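Local coordinates for extracellular solute-binding protein, family 1 (Trichodesmium erythraeum IMS101, PDB 6G7N) that binds ferric iron and probably serves as the iron-binding component of an ABC transporter for iron uptake, at residues Met106-Lys109 against Asn110-Gln113; Tyr120-Ala124 against Gln125-Lys129; Val133-Ser136 against Ser137-Tyr141; Pro222-Gly226 against Arg227-Val231. All blocks are in the same frame, centred on the assembly; numbering follows the deposited sequence. Where two conformers were deposited one is given.

Contact 1. Residues Met106-Lys109 against Asn110-Gln113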
loop_
_atom_site.group_PDB
_atom_site.type_symbol
_atom_site.label_atom_id
_atom_site.label_comp_id
_atom_site.label_asym_id
_atom_site.label_seq_id
_atom_site.Cartn_x
_atom_site.Cartn_y
_atom_site.Cartn_z
ATOM N N MET A 106 -3.455 11.895 -8.813
ATOM C CA MET A 106 -3.589 13.197 -8.143
ATOM C C MET A 106 -3.567 14.255 -9.236
ATOM O O MET A 106 -2.687 14.212 -10.118
ATOM C CB MET A 106 -2.421 13.417 -7.189
ATOM C CG MET A 106 -2.279 12.343 -6.113
ATOM S SD MET A 106 -3.663 12.392 -4.940
ATOM C CE MET A 106 -3.178 11.052 -3.817
ATOM N N TYR A 107 -4.537 15.184 -9.227
ATOM C CA TYR A 107 -4.636 16.147 -10.321
ATOM C C TYR A 107 -4.796 17.565 -9.806
ATOM O O TYR A 107 -5.403 17.821 -8.769
ATOM C CB TYR A 107 -5.770 15.814 -11.290
ATOM C CG TYR A 107 -7.160 15.801 -10.700
ATOM C CD1 TYR A 107 -7.686 14.672 -10.086
ATOM C CD2 TYR A 107 -7.980 16.946 -10.771
ATOM C CE1 TYR A 107 -8.958 14.666 -9.542
ATOM C CE2 TYR A 107 -9.253 16.935 -10.208
ATOM C CZ TYR A 107 -9.748 15.794 -9.600
ATOM O OH TYR A 107 -11.006 15.780 -9.051
ATOM N N ASN A 108 -4.199 18.505 -10.532
ATOM C CA ASN A 108 -4.344 19.929 -10.207
ATOM C C ASN A 108 -5.762 20.356 -10.604
ATOM O O ASN A 108 -6.124 20.308 -11.779
ATOM C CB ASN A 108 -3.298 20.732 -10.945
ATOM C CG ASN A 108 -3.383 22.201 -10.622
ATOM O OD1 ASN A 108 -4.274 22.892 -11.092
ATOM N ND2 ASN A 108 -2.471 22.666 -9.790
ATOM N N LYS A 109 -6.549 20.793 -9.622
ATOM C CA LYS A 109 -7.950 21.118 -9.863
ATOM C C LYS A 109 -8.159 22.297 -10.825
ATOM O O LYS A 109 -9.160 22.345 -11.535
ATOM C CB LYS A 109 -8.689 21.380 -8.554
ATOM C CG LYS A 109 -8.821 20.164 -7.646
ATOM C CD LYS A 109 -9.759 20.461 -6.485
ATOM C CE LYS A 109 -9.973 19.227 -5.630
ATOM N NZ LYS A 109 -11.039 19.402 -4.584
ATOM N N ASN A 110 -7.214 23.236 -10.835
ATOM C CA ASN A 110 -7.267 24.379 -11.729
ATOM C C ASN A 110 -7.021 23.959 -13.183
ATOM O O ASN A 110 -7.666 24.482 -14.109
ATOM C CB ASN A 110 -6.213 25.402 -11.282
ATOM C CG ASN A 110 -6.353 26.723 -11.973
ATOM O OD1 ASN A 110 -7.430 27.298 -11.999
ATOM N ND2 ASN A 110 -5.261 27.209 -12.543
ATOM N N LYS A 111 -6.077 23.031 -13.393
ATOM C CA LYS A 111 -5.610 22.713 -14.747
ATOM C C LYS A 111 -6.297 21.492 -15.373
ATOM O O LYS A 111 -6.276 21.351 -16.599
ATOM C CB LYS A 111 -4.086 22.526 -14.763
ATOM C CG LYS A 111 -3.278 23.702 -14.213
ATOM C CD LYS A 111 -3.442 24.973 -14.997
ATOM C CE LYS A 111 -2.666 24.881 -16.288
ATOM N NZ LYS A 111 -2.661 26.206 -16.966
ATOM N N VAL A 112 -6.874 20.604 -14.550
ATOM C CA VAL A 112 -7.375 19.312 -15.003
ATOM C C VAL A 112 -8.790 19.083 -14.490
ATOM O O VAL A 112 -9.019 19.070 -13.279
ATOM C CB VAL A 112 -6.463 18.175 -14.501
ATOM C CG1 VAL A 112 -6.966 16.802 -14.956
ATOM C CG2 VAL A 112 -5.040 18.348 -15.005
ATOM N N GLN A 113 -9.722 18.869 -15.408
ATOM C CA GLN A 113 -11.077 18.435 -15.053
ATOM C C GLN A 113 -11.090 16.917 -14.949
ATOM O O GLN A 113 -10.418 16.250 -15.731
ATOM C CB GLN A 113 -12.065 18.896 -16.123
ATOM C CG GLN A 113 -12.130 20.413 -16.321
ATOM C CD GLN A 113 -12.435 21.142 -15.041
ATOM O OE1 GLN A 113 -11.659 21.997 -14.596
ATOM N NE2 GLN A 113 -13.534 20.768 -14.403
HETATM O O HOH W 1 -10.818 20.137 -11.598
HETATM O O HOH W 2 -11.108 23.988 -12.361
#

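Contact 2. Residues Tyr120-Ala124 against Gln125-Lys129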
loop_
_atom_site.group_PDB
_atom_site.type_symbol
_atom_site.label_atom_id
_atom_site.label_comp_id
_atom_site.label_asym_id
_atom_site.label_seq_id
_atom_site.Cartn_x
_atom_site.Cartn_y
_atom_site.Cartn_z
ATOM N N TYR A 120 -5.179 4.117 -16.002
ATOM C CA TYR A 120 -3.732 4.136 -15.952
ATOM C C TYR A 120 -3.164 4.116 -17.373
ATOM O O TYR A 120 -2.174 4.792 -17.674
ATOM C CB TYR A 120 -3.162 2.928 -15.180
ATOM C CG TYR A 120 -3.618 2.851 -13.732
ATOM C CD1 TYR A 120 -3.144 3.727 -12.776
ATOM C CD2 TYR A 120 -4.551 1.899 -13.339
ATOM C CE1 TYR A 120 -3.567 3.667 -11.443
ATOM C CE2 TYR A 120 -4.996 1.834 -12.036
ATOM C CZ TYR A 120 -4.524 2.721 -11.091
ATOM O OH TYR A 120 -5.026 2.655 -9.801
ATOM N N GLU A 121 -3.779 3.335 -18.265
ATOM C CA GLU A 121 -3.288 3.167 -19.621
ATOM C C GLU A 121 -3.251 4.488 -20.362
ATOM O O GLU A 121 -2.324 4.753 -21.135
ATOM C CB GLU A 121 -4.145 2.127 -20.363
ATOM C CG GLU A 121 -3.904 0.684 -19.874
ATOM C CD GLU A 121 -4.551 0.284 -18.535
ATOM O OE1 GLU A 121 -5.377 1.025 -17.975
ATOM O OE2 GLU A 121 -4.184 -0.824 -18.068
ATOM N N ASP A 122 -4.253 5.334 -20.139
ATOM C CA ASP A 122 -4.373 6.627 -20.813
ATOM C C ASP A 122 -3.223 7.566 -20.485
ATOM O O ASP A 122 -2.947 8.515 -21.235
ATOM C CB ASP A 122 -5.720 7.267 -20.425
ATOM C CG ASP A 122 -5.848 8.737 -20.803
ATOM O OD1 ASP A 122 -6.272 8.946 -21.922
ATOM O OD2 ASP A 122 -5.675 9.677 -19.964
ATOM N N LEU A 123 -2.515 7.320 -19.375
ATOM C CA LEU A 123 -1.407 8.188 -18.978
ATOM C C LEU A 123 -0.202 8.116 -19.909
ATOM O O LEU A 123 0.676 8.981 -19.828
ATOM C CB LEU A 123 -0.974 7.881 -17.542
ATOM C CG LEU A 123 -2.108 8.022 -16.529
ATOM C CD1 LEU A 123 -1.593 7.673 -15.146
ATOM C CD2 LEU A 123 -2.682 9.433 -16.580
ATOM N N ALA A 124 -0.178 7.139 -20.820
ATOM C CA ALA A 124 0.875 7.070 -21.838
ATOM C C ALA A 124 0.567 7.868 -23.089
ATOM O O ALA A 124 1.416 7.930 -23.976
ATOM C CB ALA A 124 1.135 5.597 -22.205
ATOM N N GLN A 125 -0.610 8.465 -23.178
ATOM C CA GLN A 125 -1.001 9.218 -24.363
ATOM C C GLN A 125 -0.210 10.521 -24.458
ATOM O O GLN A 125 0.161 11.143 -23.440
ATOM C CB GLN A 125 -2.492 9.502 -24.315
ATOM C CG GLN A 125 -3.375 8.271 -24.456
ATOM C CD GLN A 125 -3.360 7.682 -25.866
ATOM O OE1 GLN A 125 -3.175 8.382 -26.847
ATOM N NE2 GLN A 125 -3.525 6.375 -25.955
ATOM N N ASN A 126 0.001 10.970 -25.695
ATOM C CA ASN A 126 0.803 12.169 -26.002
ATOM C C ASN A 126 0.282 13.440 -25.336
ATOM O O ASN A 126 1.070 14.369 -25.072
ATOM C CB ASN A 126 0.855 12.435 -27.525
ATOM C CG ASN A 126 1.543 11.329 -28.325
ATOM O OD1 ASN A 126 2.346 10.569 -27.799
ATOM N ND2 ASN A 126 1.240 11.265 -29.626
ATOM N N LYS A 127 -1.027 13.523 -25.112
ATOM C CA LYS A 127 -1.617 14.692 -24.488
ATOM C C LYS A 127 -1.029 15.007 -23.116
ATOM O O LYS A 127 -1.105 16.150 -22.672
ATOM C CB LYS A 127 -3.141 14.560 -24.392
ATOM C CG LYS A 127 -3.579 13.418 -23.494
ATOM C CD LYS A 127 -5.061 13.110 -23.630
ATOM C CE LYS A 127 -5.401 11.857 -22.844
ATOM N NZ LYS A 127 -6.819 11.458 -22.984
ATOM N N TRP A 128 -0.424 14.032 -22.434
ATOM C CA TRP A 128 0.166 14.265 -21.117
ATOM C C TRP A 128 1.643 14.637 -21.163
ATOM O O TRP A 128 2.277 14.743 -20.106
ATOM C CB TRP A 128 -0.076 13.052 -20.203
ATOM C CG TRP A 128 -1.509 12.768 -19.967
ATOM C CD1 TRP A 128 -2.195 11.635 -20.324
ATOM C CD2 TRP A 128 -2.450 13.603 -19.292
ATOM N NE1 TRP A 128 -3.482 11.707 -19.906
ATOM C CE2 TRP A 128 -3.690 12.898 -19.272
ATOM C CE3 TRP A 128 -2.370 14.850 -18.655
ATOM C CZ2 TRP A 128 -4.844 13.425 -18.697
ATOM C CZ3 TRP A 128 -3.550 15.379 -18.079
ATOM C CH2 TRP A 128 -4.755 14.651 -18.103
ATOM N N LYS A 129 2.187 14.906 -22.354
ATOM C CA LYS A 129 3.619 15.210 -22.448
ATOM C C LYS A 129 3.967 16.428 -21.596
ATOM O O LYS A 129 3.286 17.452 -21.678
ATOM C CB LYS A 129 4.054 15.418 -23.903
ATOM C CG LYS A 129 5.575 15.347 -24.082
ATOM C CD LYS A 129 5.971 15.353 -25.537
ATOM C CE LYS A 129 7.400 14.868 -25.711
ATOM N NZ LYS A 129 8.393 15.822 -25.190
HETATM O O HOH W 3 -2.784 4.717 -23.839
HETATM O O HOH W 4 2.877 8.900 -26.077
#

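Contact 3. Residues Val133-Ser136 against Ser137-Tyr141. With FE (Fe (III) ion), chain E.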
loop_
_atom_site.group_PDB
_atom_site.type_symbol
_atom_site.label_atom_id
_atom_site.label_comp_id
_atom_site.label_asym_id
_atom_site.label_seq_id
_atom_site.Cartn_x
_atom_site.Cartn_y
_atom_site.Cartn_z
ATOM N N VAL A 133 4.147 13.954 -12.891
ATOM C CA VAL A 133 5.178 13.778 -11.863
ATOM C C VAL A 133 4.936 12.445 -11.121
ATOM O O VAL A 133 3.808 12.089 -10.763
ATOM C CB VAL A 133 5.270 14.973 -10.893
ATOM C CG1 VAL A 133 5.850 16.206 -11.591
ATOM C CG2 VAL A 133 3.956 15.296 -10.240
ATOM N N ILE A 134 6.027 11.733 -10.877
ATOM C CA ILE A 134 5.983 10.474 -10.143
ATOM C C ILE A 134 7.384 10.236 -9.561
ATOM O O ILE A 134 8.394 10.675 -10.116
ATOM C CB ILE A 134 5.515 9.299 -11.041
ATOM C CG1 ILE A 134 5.216 8.028 -10.221
ATOM C CG2 ILE A 134 6.536 8.990 -12.130
ATOM C CD1 ILE A 134 4.467 6.964 -11.007
ATOM N N ARG A 135 7.431 9.523 -8.436
ATOM C CA ARG A 135 8.703 9.211 -7.783
ATOM C C ARG A 135 9.457 8.098 -8.506
ATOM O O ARG A 135 8.981 7.522 -9.505
ATOM C CB ARG A 135 8.460 8.867 -6.317
ATOM C CG ARG A 135 7.842 7.513 -6.082
ATOM C CD ARG A 135 7.379 7.352 -4.680
ATOM N NE ARG A 135 8.439 7.334 -3.694
ATOM C CZ ARG A 135 8.207 7.245 -2.380
ATOM N NH1 ARG A 135 6.952 7.198 -1.919
ATOM N NH2 ARG A 135 9.222 7.228 -1.534
ATOM N N SER A 136 10.643 7.802 -7.989
ATOM C CA SER A 136 11.577 6.887 -8.647
ATOM C C SER A 136 11.075 5.450 -8.738
ATOM O O SER A 136 10.146 5.019 -8.059
ATOM C CB SER A 136 12.900 6.894 -7.939
ATOM O OG SER A 136 12.878 6.015 -6.851
ATOM N N SER A 137 11.774 4.687 -9.571
ATOM C CA SER A 137 11.495 3.277 -9.754
ATOM C C SER A 137 11.979 2.401 -8.621
ATOM O O SER A 137 11.645 1.222 -8.597
ATOM C CB SER A 137 12.091 2.789 -11.073
ATOM O OG SER A 137 13.490 2.929 -10.982
ATOM N N SER A 138 12.715 2.961 -7.668
ATOM C CA SER A 138 13.131 2.241 -6.454
ATOM C C SER A 138 11.971 1.997 -5.494
ATOM O O SER A 138 12.117 1.177 -4.572
ATOM C CB SER A 138 14.236 3.043 -5.716
ATOM O OG SER A 138 15.356 3.248 -6.539
ATOM N N ASN A 139 10.893 2.753 -5.653
ATOM C CA ASN A 139 9.790 2.702 -4.709
ATOM C C ASN A 139 8.874 1.493 -4.959
ATOM O O ASN A 139 8.438 1.242 -6.079
ATOM C CB ASN A 139 9.006 3.997 -4.830
ATOM C CG ASN A 139 7.684 3.931 -4.105
ATOM O OD1 ASN A 139 6.626 3.805 -4.729
ATOM N ND2 ASN A 139 7.723 4.007 -2.782
ATOM N N ILE A 140 8.579 0.763 -3.879
ATOM C CA ILE A 140 7.769 -0.448 -3.972
ATOM C C ILE A 140 6.353 -0.184 -4.486
ATOM O O ILE A 140 5.806 -1.031 -5.178
ATOM C CB ILE A 140 7.767 -1.210 -2.605
ATOM C CG1 ILE A 140 7.188 -2.621 -2.740
ATOM C CG2 ILE A 140 6.966 -0.452 -1.547
ATOM C CD1 ILE A 140 8.045 -3.591 -3.499
ATOM N N TYR A 141 5.759 0.972 -4.158
ATOM C CA TYR A 141 4.407 1.237 -4.628
ATOM C C TYR A 141 4.349 1.247 -6.158
ATOM O O TYR A 141 3.421 0.721 -6.778
ATOM C CB TYR A 141 3.846 2.547 -4.102
ATOM C CG TYR A 141 4.049 2.839 -2.628
ATOM C CD1 TYR A 141 3.949 1.824 -1.667
ATOM C CD2 TYR A 141 4.291 4.122 -2.182
ATOM C CE1 TYR A 141 4.126 2.098 -0.324
ATOM C CE2 TYR A 141 4.449 4.419 -0.825
ATOM C CZ TYR A 141 4.348 3.413 0.109
ATOM O OH TYR A 141 4.534 3.684 1.431
HETATM FE FE FE E . 3.496 4.938 2.509
#

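Contact 4. Residues Pro222-Gly226 against Arg227-Val231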
loop_
_atom_site.group_PDB
_atom_site.type_symbol
_atom_site.label_atom_id
_atom_site.label_comp_id
_atom_site.label_asym_id
_atom_site.label_seq_id
_atom_site.Cartn_x
_atom_site.Cartn_y
_atom_site.Cartn_z
ATOM N N PRO A 222 -8.691 5.405 -10.843
ATOM C CA PRO A 222 -8.739 5.072 -12.244
ATOM C C PRO A 222 -9.423 3.735 -12.538
ATOM O O PRO A 222 -9.616 2.881 -11.659
ATOM C CB PRO A 222 -7.249 5.016 -12.641
ATOM C CG PRO A 222 -6.534 5.784 -11.579
ATOM C CD PRO A 222 -7.308 5.425 -10.351
ATOM N N ASN A 223 -9.774 3.582 -13.814
ATOM C CA ASN A 223 -10.278 2.328 -14.382
ATOM C C ASN A 223 -11.645 1.912 -13.800
ATOM O O ASN A 223 -12.006 0.729 -13.817
ATOM C CB ASN A 223 -9.266 1.161 -14.318
ATOM C CG ASN A 223 -7.985 1.422 -15.112
ATOM O OD1 ASN A 223 -7.291 2.405 -14.886
ATOM N ND2 ASN A 223 -7.663 0.525 -16.073
ATOM N N GLN A 224 -12.460 2.900 -13.425
ATOM C CA GLN A 224 -13.785 2.619 -12.878
ATOM C C GLN A 224 -14.751 1.989 -13.842
ATOM O O GLN A 224 -15.672 1.307 -13.402
ATOM C CB GLN A 224 -14.403 3.901 -12.312
ATOM C CG GLN A 224 -13.637 4.418 -11.107
ATOM C CD GLN A 224 -13.676 3.435 -9.967
ATOM O OE1 GLN A 224 -14.758 3.206 -9.363
ATOM N NE2 GLN A 224 -12.538 2.784 -9.673
ATOM N N ASN A 225 -14.586 2.256 -15.130
ATOM C CA ASN A 225 -15.453 1.694 -16.139
ATOM C C ASN A 225 -14.937 0.383 -16.683
ATOM O O ASN A 225 -15.551 -0.198 -17.569
ATOM C CB ASN A 225 -15.726 2.709 -17.261
ATOM C CG ASN A 225 -16.502 3.905 -16.759
ATOM O OD1 ASN A 225 -17.384 3.764 -15.928
ATOM N ND2 ASN A 225 -16.156 5.076 -17.230
ATOM N N GLY A 226 -13.831 -0.104 -16.119
ATOM C CA GLY A 226 -13.206 -1.362 -16.497
ATOM C C GLY A 226 -12.917 -2.183 -15.270
ATOM O O GLY A 226 -13.833 -2.507 -14.496
ATOM N N ARG A 227 -11.650 -2.552 -15.095
ATOM C CA ARG A 227 -11.291 -3.533 -14.076
ATOM C C ARG A 227 -11.270 -3.003 -12.651
ATOM O O ARG A 227 -11.241 -3.806 -11.728
ATOM C CB ARG A 227 -9.967 -4.181 -14.416
ATOM C CG ARG A 227 -8.756 -3.245 -14.297
ATOM C CD ARG A 227 -7.475 -3.946 -14.675
ATOM N NE ARG A 227 -6.308 -3.068 -14.563
ATOM C CZ ARG A 227 -5.737 -2.386 -15.559
ATOM N NH1 ARG A 227 -6.184 -2.479 -16.794
ATOM N NH2 ARG A 227 -4.726 -1.588 -15.302
ATOM N N GLY A 228 -11.243 -1.678 -12.472
ATOM C CA GLY A 228 -11.176 -1.096 -11.165
ATOM C C GLY A 228 -9.804 -0.562 -10.804
ATOM O O GLY A 228 -8.820 -0.764 -11.511
ATOM N N THR A 229 -9.734 0.131 -9.671
ATOM C CA THR A 229 -8.548 0.799 -9.212
ATOM C C THR A 229 -7.561 -0.193 -8.579
ATOM O O THR A 229 -7.968 -1.156 -7.922
ATOM C CB THR A 229 -8.954 1.900 -8.209
ATOM O OG1 THR A 229 -9.783 2.847 -8.875
ATOM C CG2 THR A 229 -7.799 2.600 -7.554
ATOM N N HIS A 230 -6.265 0.093 -8.747
ATOM C CA HIS A 230 -5.179 -0.671 -8.103
ATOM C C HIS A 230 -5.161 -0.362 -6.605
ATOM O O HIS A 230 -4.932 0.801 -6.206
ATOM C CB HIS A 230 -3.866 -0.279 -8.751
ATOM C CG HIS A 230 -2.657 -0.884 -8.120
ATOM N ND1 HIS A 230 -2.132 -2.092 -8.496
ATOM C CD2 HIS A 230 -1.832 -0.413 -7.146
ATOM C CE1 HIS A 230 -1.031 -2.314 -7.787
ATOM N NE2 HIS A 230 -0.814 -1.313 -6.963
ATOM N N VAL A 231 -5.416 -1.398 -5.811
ATOM C CA VAL A 231 -5.345 -1.320 -4.372
ATOM C C VAL A 231 -4.211 -2.177 -3.860
ATOM O O VAL A 231 -3.814 -3.186 -4.454
ATOM C CB VAL A 231 -6.696 -1.644 -3.694
ATOM C CG1 VAL A 231 -7.732 -0.597 -4.096
ATOM C CG2 VAL A 231 -7.193 -3.043 -3.985
#

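Contact 1. Residues Met106-Lys109 against Asn110-Gln113
Asn108 O receives two backbone N-H groups from the turn that follows it. Val112 N is the better donor, at 2.9 Å from Asn108 O and nearly along the C=O axis. This bond spans five residues and closes an alpha turn at the end of strand 96-108, where the chain leaves the sheet of the solute-binding-protein fold. Lys111 N adds a weak bond to the same oxygen.

Lys111 N also has a side-chain acceptor. It donates to Asn108 OD1 at 2.9 Å, tilted 16° from the amide carbonyl plane. CG of Asn108 is anti to its N (chi1 -179°), and this brings OD1 to the N-H of Lys111. On the other end of that amide, Asn108 ND2 is bound to Val184 O. The amide is thus held at both ends. With an alanine here, Lys111 N would probably keep just its weak bond to the backbone oxygen, and Val184 O would lose this donor.

Apolar contact is lighter. Val112 CG1 rests 4.0 Å from Tyr107 CB, and both side chains also touch Ile191 of the neighbouring strand. Val112 O approaches the tyrosine ring at a slant, 3.4 Å from Tyr107 CD2.

Two waters bridge the turn. One donates to Lys109 O and to Val112 O, the latter at 2.7 Å from the water oxygen. The second donates to both Lys109 O and Gln113 OE1.

Contact 2. Residues Tyr120-Ala124 against Gln125-Lys129
Asp122 pairs with Lys127 in a salt bridge, with Lys127 NZ 2.8 Å from Asp122 OD1. The ammonium uses the syn lone pair of that oxygen. The other oxygen serves Trp128. Its indole NE1 donates to Asp122 OD2 at 3.0 Å, almost straight (169°). The acceptor lies close to the ring plane, but the donor comes from above the carboxylate plane, and the two planes stand 87° apart. One carboxylate therefore holds two side chains of the next turn.

The backbone joins in. Gln125 N donates to Asp122 O at 3.0 Å, the last i to i+3 bond of the 3-10 segment 121-124. A second 3-10 segment, 126-128, follows at once, and it brings Lys127 and Trp128 back to Asp122. CG of Lys127 sits between its N and carbonyl carbon (chi1 64°), and the extended chain beyond runs alongside the indole to the carboxylate. A valine in place of Asp122 would probably leave the Lys127 ammonium without its counter-charge and the indole N-H without its acceptor.

Packing flanks the indole. Leu123 CD2 lies 4.1 Å above one face of Trp128, toward the rim. Lys127 CG lies over the opposite face. Leu123 and Trp128 both reach Ile191, which seats these turns against strand 191-195.

Water adds a bridge from Glu121 O to Gln125 NE2. With a lysine and an indole N-H both directed at it, the Asp122 carboxylate is likely to stay ionised.

Contact 3. Residues Val133-Ser136 against Ser137-Tyr141
Arg135 and Asn139 stack flat. Their guanidinium and amide planes are 7° apart, and Asn139 ND2 sits 3.2 Å above the guanidinium plane, over its centre. The pair spans a type I beta turn, Ser136 to Asn139, that leads into helix 140-167 with Asn139 as N-cap. CG of Asn139 is anti to its N (chi1 168°), which lays the amide over the arginine. The aliphatic part of the arginine joins in, with Arg135 CD 3.5 Å from Asn139 CG. Asn139 OD1 does the capping: it accepts from Asn142 N in the first turn of the helix.

Hydrogen bonds within the turn are modest. Asn139 N donates to Ser136 O in a weak bond of 3.4 Å. Ser138 N donates to Ser136 OG at 3.2 Å. The next two serines bond to residues near the C-terminus: Ser137 OG bonds Trp315 O, and Ser138 OG accepts from Glu318 N.

The third kind of contact reaches the iron ligand Tyr141. Arg135 NH1 approaches Tyr141 CE2 to 3.9 Å, with the guanidinium and ring planes 79° apart. Arg135 NH1 also has a long, weak ion pair with Asp177. The phenol is part of the iron site with Tyr197 and Tyr198, and it touches the bound D-alanine as well. The iron (III) ion lies 2.0 Å from Tyr141 OH.

Contact 4. Residues Pro222-Gly226 against Arg227-Val231
Pro222 O accepts a hydrogen bond from Thr229 OG1 at 2.8 Å. The hydroxyl lies in the carbonyl plane, on a lone pair. This bond crosses the base of the loop that links strand 217-220 to strand 231-239. The loop turns through a type I beta turn from Asn223 to Gly226.

The backbone bonds meet at one oxygen. Asn223 O accepts from Gly226 N, which closes the beta turn, and from Gly228 N at 2.9 Å. The two donors reach Asn223 O from opposite faces of its plane. Gly228 has backbone angles (phi 104°, psi 172°) at which any side chain would collide with the carbonyl oxygen of Arg227.

Amide and charged groups form a second set of contacts. Asn223 and Arg227 run side by side in the same direction. Both end at Glu121: Arg227 NH1 makes a salt bridge to it, and Asn223 ND2 a hydrogen bond. Asn223 OD1 accepts from Tyr120 N, which fixes the flip of the amide. Gln224 OE1 accepts from Lys290 N, while Gln224 NE2 lies 2.9 Å from Thr229 OG1.

Apolar contact is small. Thr229 CG2 is anti to the backbone N, and this sets it 4.0 Å from Pro222 CD. Tyr120 packs on both residues.

The amide and guanidinium planes are inclined at 52°, with Asn223 ND2 3.3 Å above the Arg227 guanidinium plane, toward its rim.

Overall arrangement
The four contacts follow one another along the chain. Contacts 2 and 4 touch directly, though their centres are about 16 Å apart. The salt bridge from Glu121 OE2 to Arg227 NH1, 2.9 Å long, joins them. Contact 1 stands off from contact 2, with nearest atoms about 4 Å apart, but Ile191 touches side chains of both. Contact 3 holds the iron ligand Tyr141. Its centre is about 17 Å from the centre of contact 2, about 20 Å from that of contact 4 and about 21 Å from that of contact 1. Arg103 relates contacts 3 and 4: it touches Arg135, Asn139 and Tyr141, and its backbone bonds to His230.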